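Local coordinates for putative metal-dependent isothiocyanate hydrolase SaxA (Pectobacterium carotovorum, PDB 6BRM), which probably hydrolyses isothiocyanates, toxic plant defence compounds, using a two-zinc centre of the metallo-beta-lactamase type, at residues V116-H128 with L142-H154. Numbering follows the deposited sequence.
With ZN (zinc ion), chain L.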
loop_
_atom_site.group_PDB
_atom_site.type_symbol
_atom_site.label_atom_id
_atom_site.label_comp_id
_atom_site.label_asym_id
_atom_site.label_seq_id
_atom_site.Cartn_x
_atom_site.Cartn_y
_atom_site.Cartn_z
ATOM N N VAL B 116 -8.999 21.499 -16.430
ATOM C CA VAL B 116 -8.526 22.338 -17.546
ATOM C C VAL B 116 -7.888 23.662 -17.081
ATOM O O VAL B 116 -6.962 24.167 -17.716
ATOM C CB VAL B 116 -9.658 22.579 -18.586
ATOM C CG1 VAL B 116 -10.719 23.543 -18.060
ATOM C CG2 VAL B 116 -9.085 23.067 -19.908
ATOM N N ASP B 117 -8.387 24.196 -15.967
ATOM C CA ASP B 117 -7.790 25.334 -15.248
ATOM C C ASP B 117 -6.277 25.220 -14.996
ATOM O O ASP B 117 -5.581 26.235 -14.941
ATOM C CB ASP B 117 -8.520 25.494 -13.900
ATOM C CG ASP B 117 -7.882 26.532 -12.996
ATOM O OD1 ASP B 117 -7.750 27.691 -13.444
ATOM O OD2 ASP B 117 -7.509 26.179 -11.850
ATOM N N GLY B 118 -5.783 23.992 -14.827
ATOM C CA GLY B 118 -4.379 23.729 -14.483
ATOM C C GLY B 118 -4.230 23.040 -13.137
ATOM O O GLY B 118 -3.143 22.579 -12.796
ATOM N N LEU B 119 -5.315 22.983 -12.361
ATOM C CA LEU B 119 -5.321 22.298 -11.071
ATOM C C LEU B 119 -5.371 20.793 -11.282
ATOM O O LEU B 119 -6.210 20.296 -12.035
ATOM C CB LEU B 119 -6.531 22.739 -10.237
ATOM C CG LEU B 119 -6.618 22.231 -8.796
ATOM C CD1 LEU B 119 -5.506 22.829 -7.950
ATOM C CD2 LEU B 119 -7.973 22.562 -8.198
ATOM N N THR B 120 -4.479 20.084 -10.600
ATOM C CA THR B 120 -4.446 18.628 -10.604
ATOM C C THR B 120 -4.611 18.152 -9.166
ATOM O O THR B 120 -3.960 18.688 -8.264
ATOM C CB THR B 120 -3.107 18.105 -11.163
ATOM O OG1 THR B 120 -2.823 18.751 -12.410
ATOM C CG2 THR B 120 -3.153 16.603 -11.379
ATOM N N ILE B 121 -5.477 17.155 -8.958
ATOM C CA ILE B 121 -5.691 16.546 -7.643
ATOM C C ILE B 121 -5.424 15.048 -7.749
ATOM O O ILE B 121 -6.153 14.339 -8.438
ATOM C CB ILE B 121 -7.129 16.793 -7.127
ATOM C CG1 ILE B 121 -7.330 18.281 -6.820
ATOM C CG2 ILE B 121 -7.414 15.962 -5.875
ATOM C CD1 ILE B 121 -8.772 18.673 -6.574
ATOM N N TYR B 122 -4.386 14.577 -7.062
ATOM C CA TYR B 122 -4.044 13.154 -7.039
ATOM C C TYR B 122 -4.563 12.504 -5.756
ATOM O O TYR B 122 -4.330 13.026 -4.662
ATOM C CB TYR B 122 -2.530 12.955 -7.111
ATOM C CG TYR B 122 -1.848 13.539 -8.329
ATOM C CD1 TYR B 122 -1.723 12.796 -9.505
ATOM C CD2 TYR B 122 -1.291 14.819 -8.297
ATOM C CE1 TYR B 122 -1.081 13.319 -10.622
ATOM C CE2 TYR B 122 -0.643 15.350 -9.405
ATOM C CZ TYR B 122 -0.544 14.599 -10.567
ATOM O OH TYR B 122 0.094 15.123 -11.666
ATOM N N LYS B 123 -5.247 11.367 -5.904
ATOM C CA LYS B 123 -5.732 10.563 -4.782
ATOM C C LYS B 123 -4.667 9.521 -4.434
ATOM O O LYS B 123 -4.182 8.819 -5.323
ATOM C CB LYS B 123 -7.049 9.870 -5.159
ATOM C CG LYS B 123 -7.712 9.090 -4.030
ATOM C CD LYS B 123 -9.075 8.522 -4.421
ATOM C CE LYS B 123 -8.992 7.387 -5.436
ATOM N NZ LYS B 123 -8.232 6.212 -4.923
ATOM N N THR B 124 -4.335 9.422 -3.144
ATOM C CA THR B 124 -3.253 8.567 -2.632
ATOM C C THR B 124 -3.798 7.391 -1.819
ATOM O O THR B 124 -4.846 7.510 -1.178
ATOM C CB THR B 124 -2.336 9.375 -1.696
ATOM O OG1 THR B 124 -2.080 10.664 -2.262
ATOM C CG2 THR B 124 -1.016 8.653 -1.457
ATOM N N ASP B 125 -3.081 6.267 -1.832
ATOM C CA ASP B 125 -3.465 5.095 -1.039
ATOM C C ASP B 125 -2.677 5.091 0.263
ATOM O O ASP B 125 -1.456 5.158 0.241
ATOM C CB ASP B 125 -3.216 3.790 -1.809
ATOM C CG ASP B 125 -3.897 2.577 -1.158
ATOM O OD1 ASP B 125 -5.128 2.612 -0.953
ATOM O OD2 ASP B 125 -3.201 1.586 -0.856
ATOM N N GLY B 126 -3.389 5.033 1.387
ATOM C CA GLY B 126 -2.780 4.928 2.716
ATOM C C GLY B 126 -3.141 3.597 3.346
ATOM O O GLY B 126 -3.771 2.754 2.707
ATOM N N GLN B 127 -2.718 3.401 4.593
ATOM C CA GLN B 127 -3.155 2.266 5.393
ATOM C C GLN B 127 -3.573 2.749 6.781
ATOM O O GLN B 127 -2.737 3.202 7.562
ATOM C CB GLN B 127 -2.048 1.216 5.484
ATOM C CG GLN B 127 -2.547 -0.159 5.901
ATOM C CD GLN B 127 -1.540 -1.256 5.630
ATOM O OE1 GLN B 127 -1.628 -1.959 4.622
ATOM N NE2 GLN B 127 -0.571 -1.403 6.526
ATOM N N HIS B 128 -4.867 2.632 7.081
ATOM C CA HIS B 128 -5.463 3.137 8.323
ATOM C C HIS B 128 -5.322 2.084 9.431
ATOM O O HIS B 128 -6.314 1.601 9.981
ATOM C CB HIS B 128 -6.940 3.493 8.067
ATOM C CG HIS B 128 -7.527 4.462 9.048
ATOM N ND1 HIS B 128 -6.987 4.694 10.295
ATOM C CD2 HIS B 128 -8.634 5.239 8.967
ATOM C CE1 HIS B 128 -7.729 5.583 10.934
ATOM N NE2 HIS B 128 -8.738 5.923 10.155
ATOM N N LEU B 142 -13.619 -2.209 8.951
ATOM C CA LEU B 142 -13.996 -1.153 9.897
ATOM C C LEU B 142 -13.124 0.088 9.690
ATOM O O LEU B 142 -13.633 1.203 9.527
ATOM C CB LEU B 142 -13.889 -1.652 11.348
ATOM C CG LEU B 142 -14.828 -0.945 12.336
ATOM C CD1 LEU B 142 -16.180 -1.641 12.366
ATOM C CD2 LEU B 142 -14.240 -0.886 13.739
ATOM N N LEU B 143 -11.810 -0.127 9.691
ATOM C CA LEU B 143 -10.831 0.925 9.395
ATOM C C LEU B 143 -10.863 1.282 7.910
ATOM O O LEU B 143 -10.743 2.457 7.551
ATOM C CB LEU B 143 -9.417 0.496 9.806
ATOM C CG LEU B 143 -9.031 0.626 11.286
ATOM C CD1 LEU B 143 -8.978 2.086 11.711
ATOM C CD2 LEU B 143 -9.966 -0.156 12.194
ATOM N N GLY B 144 -11.007 0.260 7.061
ATOM C CA GLY B 144 -11.305 0.439 5.636
ATOM C C GLY B 144 -10.237 1.169 4.847
ATOM O O GLY B 144 -9.053 1.124 5.194
ATOM N N ASP B 145 -10.672 1.831 3.777
ATOM C CA ASP B 145 -9.822 2.708 2.977
ATOM C C ASP B 145 -9.986 4.156 3.431
ATOM O O ASP B 145 -11.066 4.560 3.875
ATOM C CB ASP B 145 -10.178 2.591 1.492
ATOM C CG ASP B 145 -9.981 1.185 0.945
ATOM O OD1 ASP B 145 -8.970 0.537 1.285
ATOM O OD2 ASP B 145 -10.839 0.729 0.160
ATOM N N ALA B 146 -8.907 4.928 3.313
ATOM C CA ALA B 146 -8.929 6.366 3.595
ATOM C C ALA B 146 -7.793 7.055 2.837
ATOM O O ALA B 146 -6.619 6.844 3.149
ATOM C CB ALA B 146 -8.812 6.616 5.088
ATOM N N CYS B 147 -8.147 7.883 1.853
ATOM C CA CYS B 147 -7.173 8.387 0.881
ATOM C C CYS B 147 -6.475 9.681 1.293
ATOM O O CYS B 147 -7.031 10.502 2.029
ATOM C CB CYS B 147 -7.836 8.592 -0.486
ATOM S SG CYS B 147 -9.058 9.925 -0.549
ATOM N N GLY B 148 -5.245 9.837 0.805
ATOM C CA GLY B 148 -4.520 11.100 0.862
ATOM C C GLY B 148 -4.874 11.945 -0.344
ATOM O O GLY B 148 -5.514 11.456 -1.282
ATOM N N LEU B 149 -4.466 13.213 -0.317
ATOM C CA LEU B 149 -4.763 14.162 -1.396
ATOM C C LEU B 149 -3.567 15.065 -1.653
ATOM O O LEU B 149 -3.103 15.745 -0.737
ATOM C CB LEU B 149 -5.951 15.050 -1.029
ATOM C CG LEU B 149 -7.277 14.397 -0.664
ATOM C CD1 LEU B 149 -8.199 15.435 -0.041
ATOM C CD2 LEU B 149 -7.917 13.767 -1.889
ATOM N N VAL B 150 -3.078 15.069 -2.892
ATOM C CA VAL B 150 -2.053 16.015 -3.332
ATOM C C VAL B 150 -2.742 17.071 -4.187
ATOM O O VAL B 150 -3.667 16.751 -4.927
ATOM C CB VAL B 150 -0.933 15.314 -4.133
ATOM C CG1 VAL B 150 0.108 16.318 -4.619
ATOM C CG2 VAL B 150 -0.273 14.227 -3.287
ATOM N N PHE B 151 -2.306 18.322 -4.063
ATOM C CA PHE B 151 -2.805 19.422 -4.892
ATOM C C PHE B 151 -1.640 20.023 -5.670
ATOM O O PHE B 151 -0.642 20.421 -5.075
ATOM C CB PHE B 151 -3.461 20.497 -4.028
ATOM C CG PHE B 151 -4.778 20.085 -3.440
ATOM C CD1 PHE B 151 -4.834 19.410 -2.232
ATOM C CD2 PHE B 151 -5.968 20.386 -4.093
ATOM C CE1 PHE B 151 -6.054 19.033 -1.684
ATOM C CE2 PHE B 151 -7.190 20.010 -3.557
ATOM C CZ PHE B 151 -7.234 19.332 -2.350
ATOM N N THR B 152 -1.788 20.100 -6.992
ATOM C CA THR B 152 -0.720 20.517 -7.905
ATOM C C THR B 152 -1.243 21.642 -8.796
ATOM O O THR B 152 -2.364 21.561 -9.302
ATOM C CB THR B 152 -0.212 19.292 -8.717
ATOM O OG1 THR B 152 0.891 18.694 -8.024
ATOM C CG2 THR B 152 0.238 19.637 -10.132
ATOM N N HIS B 153 -0.427 22.684 -8.961
ATOM C CA HIS B 153 -0.731 23.840 -9.822
ATOM C C HIS B 153 0.508 24.738 -9.899
ATOM O O HIS B 153 1.220 24.883 -8.908
ATOM C CB HIS B 153 -1.905 24.656 -9.256
ATOM C CG HIS B 153 -2.555 25.574 -10.248
ATOM N ND1 HIS B 153 -1.961 26.732 -10.698
ATOM C CD2 HIS B 153 -3.760 25.513 -10.859
ATOM C CE1 HIS B 153 -2.762 27.336 -11.555
ATOM N NE2 HIS B 153 -3.861 26.615 -11.673
ATOM N N HIS B 154 0.776 25.321 -11.067
ATOM C CA HIS B 154 1.714 26.465 -11.172
ATOM C C HIS B 154 1.131 27.694 -10.439
ATOM O O HIS B 154 -0.040 27.697 -10.075
ATOM C CB HIS B 154 2.072 26.781 -12.640
ATOM C CG HIS B 154 0.932 27.302 -13.469
ATOM N ND1 HIS B 154 0.838 28.624 -13.849
ATOM C CD2 HIS B 154 -0.138 26.677 -14.019
ATOM C CE1 HIS B 154 -0.249 28.795 -14.583
ATOM N NE2 HIS B 154 -0.860 27.629 -14.700
HETATM ZN ZN ZN L . -10.344 7.418 10.077
HETATM O O HOH W 1 -11.167 8.429 11.833
#
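Ile121 and Phe151 are direct cross-strand neighbours, a non-hydrogen-bonded pair of antiparallel strands in one of the two mixed sheets of the metallo-beta-lactamase fold. Six backbone hydrogen bonds join strands 120-124 and 148-152, two in each of the pairs Thr120-Thr152, Tyr122-Val150 and Thr124-Gly148.

The closely packed part lies inside the sandwich. The longer branch of Ile121, CG1 and CD1, runs there along Phe151 CD2 and CE2, with CD1 3.7 Å from CE2. Phe151 also meets Leu13 of the other sheet, a setting that suits bulky apolar residues. On the face bearing Tyr122 and Val150, the two CB atoms are 4.1 Å apart, and helix 169-178 covers both side chains. Beta-branched Thr124 fits beside Gly148, whose lack of a side chain allows the CA atoms to approach to 4.5 Å.

Packing is looser toward Asp117, which is exposed. Its carboxylate is tilted 40° from the His153 ring and stays 3.7 Å away, OD2 to NE2. On the face bearing Tyr122, partly exposed Thr152 places OG1 at the edge of the tyrosine ring, 3.9 Å from CE2, a van der Waals contact.

Past the opposite end of the strands, Gly144 supplies the positive phi (63°) with which the chain leaves helix 137-143. Just before it, Leu143 lays CD1 over one face of the His128 imidazole, a CH-pi contact of 3.8 Å to the ring centroid. CG anti to the backbone N (chi1 -159°) carries that ring toward Leu143 and the metal. Histidine suits this place because its two nitrogens do separate work: ND1 hydrogen-bonds to Ile198 O, which should fix the ring's rotation, while NE2 binds a zinc ion at 2.2 Å, alongside His67, His69, Asp164 and a water whose oxygen lies in plane at the His128 ring edge.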